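Local structure of inositol-3-phosphate synthase (Caenorhabditis elegans, 1VKO) at residues 121-127 and 139-145; 478-482 and 498-502. The protein belongs to the myo-inositol-1-phosphate synthase family, whose subunits bind nicotinamide-adenine-dinucleotide on a Rossmann-type fold and here assemble as a tetramer. All blocks are in the same frame, centred on the assembly; numbering follows the deposited sequence.

Contact 1: 121-127 and 139-145; sequences TQTATVH and FVPFKDI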
ATOM      1  N   THR A 121     -19.361 -18.712 -15.166  1.00 26.81           N
ATOM      2  CA  THR A 121     -20.135 -19.421 -16.188  1.00 24.70           C
ATOM      3  C   THR A 121     -20.500 -18.514 -17.346  1.00 27.47           C
ATOM      4  O   THR A 121     -20.547 -18.978 -18.458  1.00 30.28           O
ATOM      5  CB  THR A 121     -21.384 -20.092 -15.606  1.00 27.72           C
ATOM      6  OG1 THR A 121     -22.241 -19.123 -14.975  1.00 21.14           O
ATOM      7  CG2 THR A 121     -21.004 -21.066 -14.481  1.00 25.16           C
ATOM      8  N   GLN A 122     -20.724 -17.224 -17.084  1.00 26.62           N
ATOM      9  CA  GLN A 122     -21.213 -16.321 -18.102  1.00 25.26           C
ATOM     10  C   GLN A 122     -20.082 -15.665 -18.859  1.00 26.58           C
ATOM     11  O   GLN A 122     -20.311 -15.219 -19.968  1.00 27.38           O
ATOM     12  CB  GLN A 122     -22.144 -15.223 -17.550  1.00 24.97           C
ATOM     13  CG  GLN A 122     -23.442 -15.696 -16.915  1.00 21.46           C
ATOM     14  CD  GLN A 122     -24.200 -16.747 -17.756  1.00 28.10           C
ATOM     15  OE1 GLN A 122     -24.367 -17.892 -17.324  1.00 27.97           O
ATOM     16  NE2 GLN A 122     -24.654 -16.352 -18.938  1.00 16.32           N
ATOM     17  N   THR A 123     -18.872 -15.607 -18.276  1.00 28.67           N
ATOM     18  CA  THR A 123     -17.755 -14.861 -18.889  1.00 27.22           C
ATOM     19  C   THR A 123     -16.355 -15.502 -18.926  1.00 28.67           C
ATOM     20  O   THR A 123     -15.479 -14.992 -19.635  1.00 30.55           O
ATOM     21  CB  THR A 123     -17.671 -13.355 -18.373  1.00 29.58           C
ATOM     22  OG1 THR A 123     -16.986 -13.283 -17.125  1.00 32.62           O
ATOM     23  CG2 THR A 123     -19.031 -12.808 -18.025  1.00 25.75           C
ATOM     24  N   ALA A 124     -16.111 -16.596 -18.206  1.00 26.36           N
ATOM     25  CA  ALA A 124     -14.843 -17.317 -18.423  1.00 24.94           C
ATOM     26  C   ALA A 124     -14.771 -17.890 -19.840  1.00 26.37           C
ATOM     27  O   ALA A 124     -15.799 -18.271 -20.428  1.00 26.39           O
ATOM     28  CB  ALA A 124     -14.637 -18.425 -17.382  1.00 22.87           C
ATOM     29  N   THR A 125     -13.576 -17.892 -20.423  1.00 27.02           N
ATOM     30  CA  THR A 125     -13.374 -18.673 -21.641  1.00 27.03           C
ATOM     31  C   THR A 125     -12.417 -19.824 -21.343  1.00 27.40           C
ATOM     32  O   THR A 125     -11.698 -19.825 -20.329  1.00 26.49           O
ATOM     33  CB  THR A 125     -12.854 -17.851 -22.804  1.00 27.53           C
ATOM     34  OG1 THR A 125     -11.632 -17.233 -22.410  1.00 28.63           O
ATOM     35  CG2 THR A 125     -13.830 -16.688 -23.195  1.00 22.36           C
ATOM     36  N   VAL A 126     -12.446 -20.810 -22.235  1.00 26.63           N
ATOM     37  CA  VAL A 126     -11.786 -22.086 -22.026  1.00 27.73           C
ATOM     38  C   VAL A 126     -10.884 -22.366 -23.228  1.00 27.90           C
ATOM     39  O   VAL A 126     -11.218 -22.021 -24.353  1.00 31.46           O
ATOM     40  CB  VAL A 126     -12.851 -23.205 -21.833  1.00 27.39           C
ATOM     41  CG1 VAL A 126     -12.231 -24.480 -21.354  1.00 25.79           C
ATOM     42  CG2 VAL A 126     -13.927 -22.744 -20.841  1.00 32.49           C
ATOM     43  N   HIS A 127      -9.744 -22.984 -22.982  1.00 26.01           N
ATOM     44  CA  HIS A 127      -8.773 -23.247 -24.016  1.00 26.31           C
ATOM     45  C   HIS A 127      -8.965 -24.685 -24.528  1.00 28.45           C
ATOM     46  O   HIS A 127      -8.695 -25.639 -23.794  1.00 24.94           O
ATOM     47  CB  HIS A 127      -7.383 -23.050 -23.428  1.00 25.33           C
ATOM     48  CG  HIS A 127      -6.291 -22.965 -24.440  1.00 26.81           C
ATOM     49  ND1 HIS A 127      -4.984 -23.296 -24.144  1.00 17.14           N
ATOM     50  CD2 HIS A 127      -6.301 -22.603 -25.743  1.00 25.48           C
ATOM     51  CE1 HIS A 127      -4.235 -23.135 -25.221  1.00 11.07           C
ATOM     52  NE2 HIS A 127      -5.010 -22.715 -26.204  1.00 27.22           N
ATOM     53  N   PHE A 139     -10.172 -20.146 -27.891  1.00 23.51           N
ATOM     54  CA  PHE A 139     -10.787 -19.948 -26.600  1.00 22.20           C
ATOM     55  C   PHE A 139     -12.290 -19.790 -26.777  1.00 25.92           C
ATOM     56  O   PHE A 139     -12.748 -18.940 -27.535  1.00 26.67           O
ATOM     57  CB  PHE A 139     -10.186 -18.705 -25.946  1.00 19.88           C
ATOM     58  CG  PHE A 139      -8.841 -18.949 -25.294  1.00 20.57           C
ATOM     59  CD1 PHE A 139      -8.755 -19.340 -23.949  1.00 21.71           C
ATOM     60  CD2 PHE A 139      -7.660 -18.766 -26.010  1.00 27.89           C
ATOM     61  CE1 PHE A 139      -7.519 -19.560 -23.338  1.00 19.38           C
ATOM     62  CE2 PHE A 139      -6.410 -18.986 -25.401  1.00 25.61           C
ATOM     63  CZ  PHE A 139      -6.353 -19.394 -24.074  1.00 23.01           C
ATOM     64  N   VAL A 140     -13.070 -20.629 -26.112  1.00 25.18           N
ATOM     65  CA  VAL A 140     -14.512 -20.493 -26.223  1.00 25.81           C
ATOM     66  C   VAL A 140     -15.120 -20.143 -24.878  1.00 27.03           C
ATOM     67  O   VAL A 140     -14.551 -20.492 -23.822  1.00 28.15           O
ATOM     68  CB  VAL A 140     -15.201 -21.760 -26.770  1.00 24.74           C
ATOM     69  CG1 VAL A 140     -14.739 -22.045 -28.209  1.00 19.34           C
ATOM     70  CG2 VAL A 140     -15.007 -22.945 -25.809  1.00 23.33           C
ATOM     71  N   PRO A 141     -16.247 -19.437 -24.918  1.00 24.02           N
ATOM     72  CA  PRO A 141     -17.001 -19.170 -23.713  1.00 24.53           C
ATOM     73  C   PRO A 141     -17.328 -20.496 -23.022  1.00 27.82           C
ATOM     74  O   PRO A 141     -17.713 -21.479 -23.675  1.00 31.25           O
ATOM     75  CB  PRO A 141     -18.278 -18.484 -24.234  1.00 25.11           C
ATOM     76  CG  PRO A 141     -17.851 -17.855 -25.545  1.00 22.67           C
ATOM     77  CD  PRO A 141     -16.875 -18.840 -26.119  1.00 22.78           C
ATOM     78  N   PHE A 142     -17.154 -20.523 -21.710  1.00 24.51           N
ATOM     79  CA  PHE A 142     -17.624 -21.609 -20.914  1.00 24.32           C
ATOM     80  C   PHE A 142     -19.052 -22.050 -21.295  1.00 26.79           C
ATOM     81  O   PHE A 142     -19.350 -23.257 -21.326  1.00 30.45           O
ATOM     82  CB  PHE A 142     -17.588 -21.178 -19.457  1.00 25.66           C
ATOM     83  CG  PHE A 142     -17.801 -22.296 -18.499  1.00 27.26           C
ATOM     84  CD1 PHE A 142     -16.724 -23.059 -18.068  1.00 29.11           C
ATOM     85  CD2 PHE A 142     -19.082 -22.596 -18.029  1.00 27.94           C
ATOM     86  CE1 PHE A 142     -16.925 -24.120 -17.190  1.00 23.29           C
ATOM     87  CE2 PHE A 142     -19.295 -23.639 -17.148  1.00 19.85           C
ATOM     88  CZ  PHE A 142     -18.213 -24.410 -16.731  1.00 32.21           C
ATOM     89  N   LYS A 143     -19.944 -21.098 -21.562  1.00 21.78           N
ATOM     90  CA  LYS A 143     -21.366 -21.449 -21.706  1.00 24.01           C
ATOM     91  C   LYS A 143     -21.660 -22.087 -23.061  1.00 24.51           C
ATOM     92  O   LYS A 143     -22.749 -22.585 -23.276  1.00 25.21           O
ATOM     93  CB  LYS A 143     -22.256 -20.235 -21.469  1.00 22.72           C
ATOM     94  CG  LYS A 143     -21.993 -19.061 -22.426  1.00 23.11           C
ATOM     95  CD  LYS A 143     -22.518 -17.781 -21.819  1.00 25.10           C
ATOM     96  CE  LYS A 143     -22.116 -16.598 -22.638  1.00 33.05           C
ATOM     97  NZ  LYS A 143     -22.933 -16.704 -23.883  1.00 51.21           N
ATOM     98  N   ASP A 144     -20.666 -22.083 -23.953  1.00 25.08           N
ATOM     99  CA  ASP A 144     -20.775 -22.719 -25.252  1.00 26.03           C
ATOM    100  C   ASP A 144     -20.406 -24.216 -25.245  1.00 28.09           C
ATOM    101  O   ASP A 144     -20.642 -24.916 -26.223  1.00 28.67           O
ATOM    102  CB  ASP A 144     -19.889 -21.983 -26.256  1.00 26.35           C
ATOM    103  CG  ASP A 144     -20.422 -20.604 -26.618  1.00 26.59           C
ATOM    104  OD1 ASP A 144     -21.421 -20.152 -26.037  1.00 17.00           O
ATOM    105  OD2 ASP A 144     -19.891 -19.882 -27.475  1.00 27.04           O
ATOM    106  N   ILE A 145     -19.808 -24.705 -24.161  1.00 29.68           N
ATOM    107  CA  ILE A 145     -19.310 -26.067 -24.124  1.00 27.64           C
ATOM    108  C   ILE A 145     -20.425 -27.093 -23.885  1.00 29.60           C
ATOM    109  O   ILE A 145     -20.697 -27.905 -24.759  1.00 29.41           O
ATOM    110  CB  ILE A 145     -18.162 -26.189 -23.116  1.00 27.61           C
ATOM    111  CG1 ILE A 145     -16.992 -25.322 -23.562  1.00 21.80           C
ATOM    112  CG2 ILE A 145     -17.715 -27.629 -22.984  1.00 27.38           C
ATOM    113  CD1 ILE A 145     -15.898 -25.202 -22.472  1.00 21.87           C
TER
HETATM  114  O   HOH W   1     -19.434 -18.154 -20.763  1.00 35.45           O
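An antiparallel pairing in the two-stranded hairpin of strands 125-131 and 136-141, prolonged by the end of helix 120-123 on one side and the chain after P141 on the other, joins 121-127 to 139-145. V126 and V140 form the hydrogen-bonded pair: V126 N gives its proton to V140 O at 2.7 Å, and V140 N returns one to V126 O at 2.9 Å. Beyond the strand end, F142 N donates to A124 O at 2.9 Å along an almost straight N-H...O line (179°), which ties the loop residue that leads into one strand to the residue that follows the other. In the non-hydrogen-bonded pair H127-F139 the rings lie in an offset stack, planes 9° apart and centroids 4.4 Å apart, with F139 CZ over the imidazole near its rim; H127 NE2 is hydrogen-bonded to Q137 OE1. V126 sits on the other face of the hairpin, its CG2 3.5 Å from I145 CD1. CG of F142 is anti to the backbone N (chi1 -169°), and the ring runs between V126 CG2 and T121, where CD2 comes 3.8 Å from T121 CA. A water bridges T121 O to K143 N. T125 OG1 is hydrogen-bonded to S387 O of the second subunit. Backbone bonds thus fix the register, while the chemistry differs between a ring stack on one face and apolar packing of V126, F142 and I145 against helix 498-513 on the other side.

Contact 2: 478-482 and 498-502; sequences ILSLL and FMRQF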
ATOM      1  N   ILE A 478     -17.386 -29.893  -6.984  1.00 26.09           N
ATOM      2  CA  ILE A 478     -17.010 -29.096  -8.157  1.00 26.54           C
ATOM      3  C   ILE A 478     -17.379 -27.623  -8.029  1.00 27.61           C
ATOM      4  O   ILE A 478     -16.948 -26.804  -8.854  1.00 26.58           O
ATOM      5  CB  ILE A 478     -17.622 -29.641  -9.495  1.00 29.09           C
ATOM      6  CG1 ILE A 478     -19.161 -29.700  -9.448  1.00 20.50           C
ATOM      7  CG2 ILE A 478     -17.011 -30.964  -9.889  1.00 28.06           C
ATOM      8  CD1 ILE A 478     -19.763 -29.742 -10.818  1.00 22.18           C
ATOM      9  N   LEU A 479     -18.172 -27.295  -7.009  1.00 24.91           N
ATOM     10  CA  LEU A 479     -18.571 -25.910  -6.724  1.00 25.76           C
ATOM     11  C   LEU A 479     -17.521 -25.133  -5.918  1.00 26.19           C
ATOM     12  O   LEU A 479     -17.685 -23.948  -5.626  1.00 26.47           O
ATOM     13  CB  LEU A 479     -19.901 -25.888  -5.947  1.00 24.89           C
ATOM     14  CG  LEU A 479     -21.160 -26.472  -6.594  1.00 19.80           C
ATOM     15  CD1 LEU A 479     -22.339 -26.180  -5.690  1.00 25.32           C
ATOM     16  CD2 LEU A 479     -21.351 -25.866  -7.984  1.00 21.91           C
ATOM     17  N   SER A 480     -16.445 -25.822  -5.586  1.00 26.31           N
ATOM     18  CA  SER A 480     -15.371 -25.327  -4.733  1.00 26.98           C
ATOM     19  C   SER A 480     -14.750 -24.013  -5.128  1.00 28.27           C
ATOM     20  O   SER A 480     -14.359 -23.244  -4.260  1.00 30.62           O
ATOM     21  CB  SER A 480     -14.253 -26.365  -4.699  1.00 24.97           C
ATOM     22  OG  SER A 480     -14.728 -27.450  -3.981  1.00 22.54           O
ATOM     23  N   LEU A 481     -14.615 -23.775  -6.431  1.00 30.56           N
ATOM     24  CA  LEU A 481     -14.004 -22.530  -6.908  1.00 29.01           C
ATOM     25  C   LEU A 481     -14.776 -21.330  -6.455  1.00 25.92           C
ATOM     26  O   LEU A 481     -14.218 -20.239  -6.368  1.00 26.19           O
ATOM     27  CB  LEU A 481     -13.797 -22.503  -8.438  1.00 29.48           C
ATOM     28  CG  LEU A 481     -14.944 -22.355  -9.426  1.00 35.34           C
ATOM     29  CD1 LEU A 481     -14.402 -21.973 -10.842  1.00 22.97           C
ATOM     30  CD2 LEU A 481     -15.681 -23.670  -9.447  1.00 47.34           C
ATOM     31  N   LEU A 482     -16.056 -21.541  -6.161  1.00 23.58           N
ATOM     32  CA  LEU A 482     -16.914 -20.466  -5.719  1.00 23.05           C
ATOM     33  C   LEU A 482     -16.940 -20.317  -4.195  1.00 22.94           C
ATOM     34  O   LEU A 482     -17.546 -19.376  -3.674  1.00 18.07           O
ATOM     35  CB  LEU A 482     -18.351 -20.659  -6.262  1.00 24.08           C
ATOM     36  CG  LEU A 482     -18.647 -20.440  -7.754  1.00 16.66           C
ATOM     37  CD1 LEU A 482     -17.632 -19.527  -8.391  1.00 35.02           C
ATOM     38  CD2 LEU A 482     -18.718 -21.727  -8.518  1.00 16.62           C
ATOM     39  N   PHE A 498      -7.567 -21.935  -6.169  1.00 48.59           N
ATOM     40  CA  PHE A 498      -8.581 -21.528  -7.141  1.00 50.70           C
ATOM     41  C   PHE A 498      -8.338 -21.992  -8.568  1.00 53.34           C
ATOM     42  O   PHE A 498      -9.213 -22.608  -9.165  1.00 55.35           O
ATOM     43  CB  PHE A 498      -8.777 -20.007  -7.111  1.00 51.82           C
ATOM     44  CG  PHE A 498      -9.667 -19.476  -8.220  1.00 49.74           C
ATOM     45  CD1 PHE A 498     -11.054 -19.412  -8.054  1.00 51.28           C
ATOM     46  CD2 PHE A 498      -9.119 -19.027  -9.416  1.00 37.68           C
ATOM     47  CE1 PHE A 498     -11.883 -18.912  -9.070  1.00 53.17           C
ATOM     48  CE2 PHE A 498      -9.946 -18.523 -10.434  1.00 47.40           C
ATOM     49  CZ  PHE A 498     -11.328 -18.467 -10.261  1.00 48.65           C
ATOM     50  N   MET A 499      -7.176 -21.684  -9.132  1.00 54.26           N
ATOM     51  CA  MET A 499      -6.955 -22.030 -10.532  1.00 55.51           C
ATOM     52  C   MET A 499      -7.026 -23.555 -10.739  1.00 55.37           C
ATOM     53  O   MET A 499      -7.465 -24.044 -11.786  1.00 57.33           O
ATOM     54  CB  MET A 499      -5.669 -21.379 -11.080  1.00 57.93           C
ATOM     55  CG  MET A 499      -5.752 -19.815 -11.221  1.00 59.62           C
ATOM     56  SD  MET A 499      -7.118 -19.139 -12.256  1.00 59.03           S
ATOM     57  CE  MET A 499      -6.882 -19.997 -13.832  1.00 62.72           C
ATOM     58  N   ARG A 500      -6.673 -24.305  -9.703  1.00 52.40           N
ATOM     59  CA  ARG A 500      -6.777 -25.746  -9.748  1.00 49.18           C
ATOM     60  C   ARG A 500      -8.261 -26.190  -9.762  1.00 45.58           C
ATOM     61  O   ARG A 500      -8.636 -27.183 -10.420  1.00 42.54           O
ATOM     62  CB  ARG A 500      -6.001 -26.339  -8.570  1.00 51.45           C
ATOM     63  CG  ARG A 500      -4.571 -25.767  -8.397  1.00 54.79           C
ATOM     64  CD  ARG A 500      -3.427 -26.692  -8.847  1.00 63.39           C
ATOM     65  NE  ARG A 500      -2.160 -26.378  -8.171  1.00 66.81           N
ATOM     66  CZ  ARG A 500      -1.002 -26.075  -8.782  1.00 69.67           C
ATOM     67  NH1 ARG A 500      -0.905 -26.049 -10.110  1.00 56.34           N
ATOM     68  NH2 ARG A 500       0.075 -25.797  -8.050  1.00 71.11           N
ATOM     69  N   GLN A 501      -9.095 -25.423  -9.058  1.00 40.17           N
ATOM     70  CA  GLN A 501     -10.529 -25.689  -8.952  1.00 34.77           C
ATOM     71  C   GLN A 501     -11.252 -25.364 -10.248  1.00 32.29           C
ATOM     72  O   GLN A 501     -12.330 -25.895 -10.542  1.00 32.33           O
ATOM     73  CB  GLN A 501     -11.142 -24.857  -7.814  1.00 32.45           C
ATOM     74  CG  GLN A 501     -10.728 -25.243  -6.391  1.00 25.57           C
ATOM     75  CD  GLN A 501     -11.038 -24.126  -5.410  1.00 23.38           C
ATOM     76  OE1 GLN A 501     -11.054 -22.964  -5.801  1.00 20.91           O
ATOM     77  NE2 GLN A 501     -11.322 -24.471  -4.151  1.00 16.58           N
ATOM     78  N   PHE A 502     -10.669 -24.444 -10.995  1.00 30.92           N
ATOM     79  CA  PHE A 502     -11.191 -23.990 -12.268  1.00 30.43           C
ATOM     80  C   PHE A 502     -10.882 -25.027 -13.350  1.00 30.50           C
ATOM     81  O   PHE A 502     -11.734 -25.322 -14.194  1.00 29.72           O
ATOM     82  CB  PHE A 502     -10.584 -22.618 -12.573  1.00 32.23           C
ATOM     83  CG  PHE A 502     -10.883 -22.085 -13.947  1.00 32.98           C
ATOM     84  CD1 PHE A 502     -12.099 -21.468 -14.227  1.00 38.76           C
ATOM     85  CD2 PHE A 502      -9.907 -22.132 -14.951  1.00 35.18           C
ATOM     86  CE1 PHE A 502     -12.370 -20.949 -15.505  1.00 30.73           C
ATOM     87  CE2 PHE A 502     -10.165 -21.609 -16.230  1.00 31.93           C
ATOM     88  CZ  PHE A 502     -11.402 -21.014 -16.493  1.00 36.76           C
TER
HETATM   89  O   HOH W   2     -14.185 -26.672  -8.673  1.00 14.62           O
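L481 lays its CB against CB of Q501, 3.6 Å away, where the 3-10 segment 478-482 meets the first turn of helix 498-513. CG of this leucine lies between its own backbone N and carbonyl carbon (chi1 72°), and CD1 reaches the edge of the F502 ring, 4.1 Å from F502 CD1. F498 meets the same residue at its CB and carbonyl: the ring turns its edge to the backbone, with L481 O near the ring plane and 3.7 Å from F498 CD1, while F498 CE1 packs on L481 CB. F339 of the second subunit meets the F498 ring edge-to-face, so this ring takes part both in the packing within its own chain and in the contact with the second subunit.

Q501 points toward the 3-10 segment and extends beyond CG, which carries its amide alongside S480 and L481. OE1 comes 3.2 Å from L481 CA, and NE2 lies 3.5 Å from S480 CB. NE2 and S480 O are close, but the angle is too poor for a hydrogen bond; the amide is instead held by other partners, NE2 donating to S495 O and OE1 accepting from K326 NZ. K326 also lines the pyrophosphate pocket and pairs through backbone bonds with L482. A water gives one proton to I478 O at 2.8 Å and the other to Q501 O at 2.7 Å, a water-mediated link between the two backbones.

No direct hydrogen bond crosses between the segments. Cohesion comes from van der Waals packing around L481 and from the bridging water, while the buried amide of Q501, gripped at both its oxygen and its nitrogen, is probably fixed in rotation; its bond to K326, a pocket residue, makes Q501 a second-shell neighbour of the pyrophosphate.

How the contacts relate
Contact 2 is wholly buried and lies nearer the centre of the chain; contact 1 is partly buried, and several of its strand residues keep some exposure. Their centres are 15 Å apart, yet they touch: F502 CE1 packs on A124 CB at 3.9 Å. Helix 498-513 connects them, its first turn belonging to contact 2 and its later residues covering V126, F142 and I145 of contact 1. The chemistry follows the setting. Direct backbone hydrogen bonds hold the hairpin, whereas side-chain packing and one water join the 3-10 segment to the helix. Both contacts also meet the second subunit, so each adjoins the interface with that subunit.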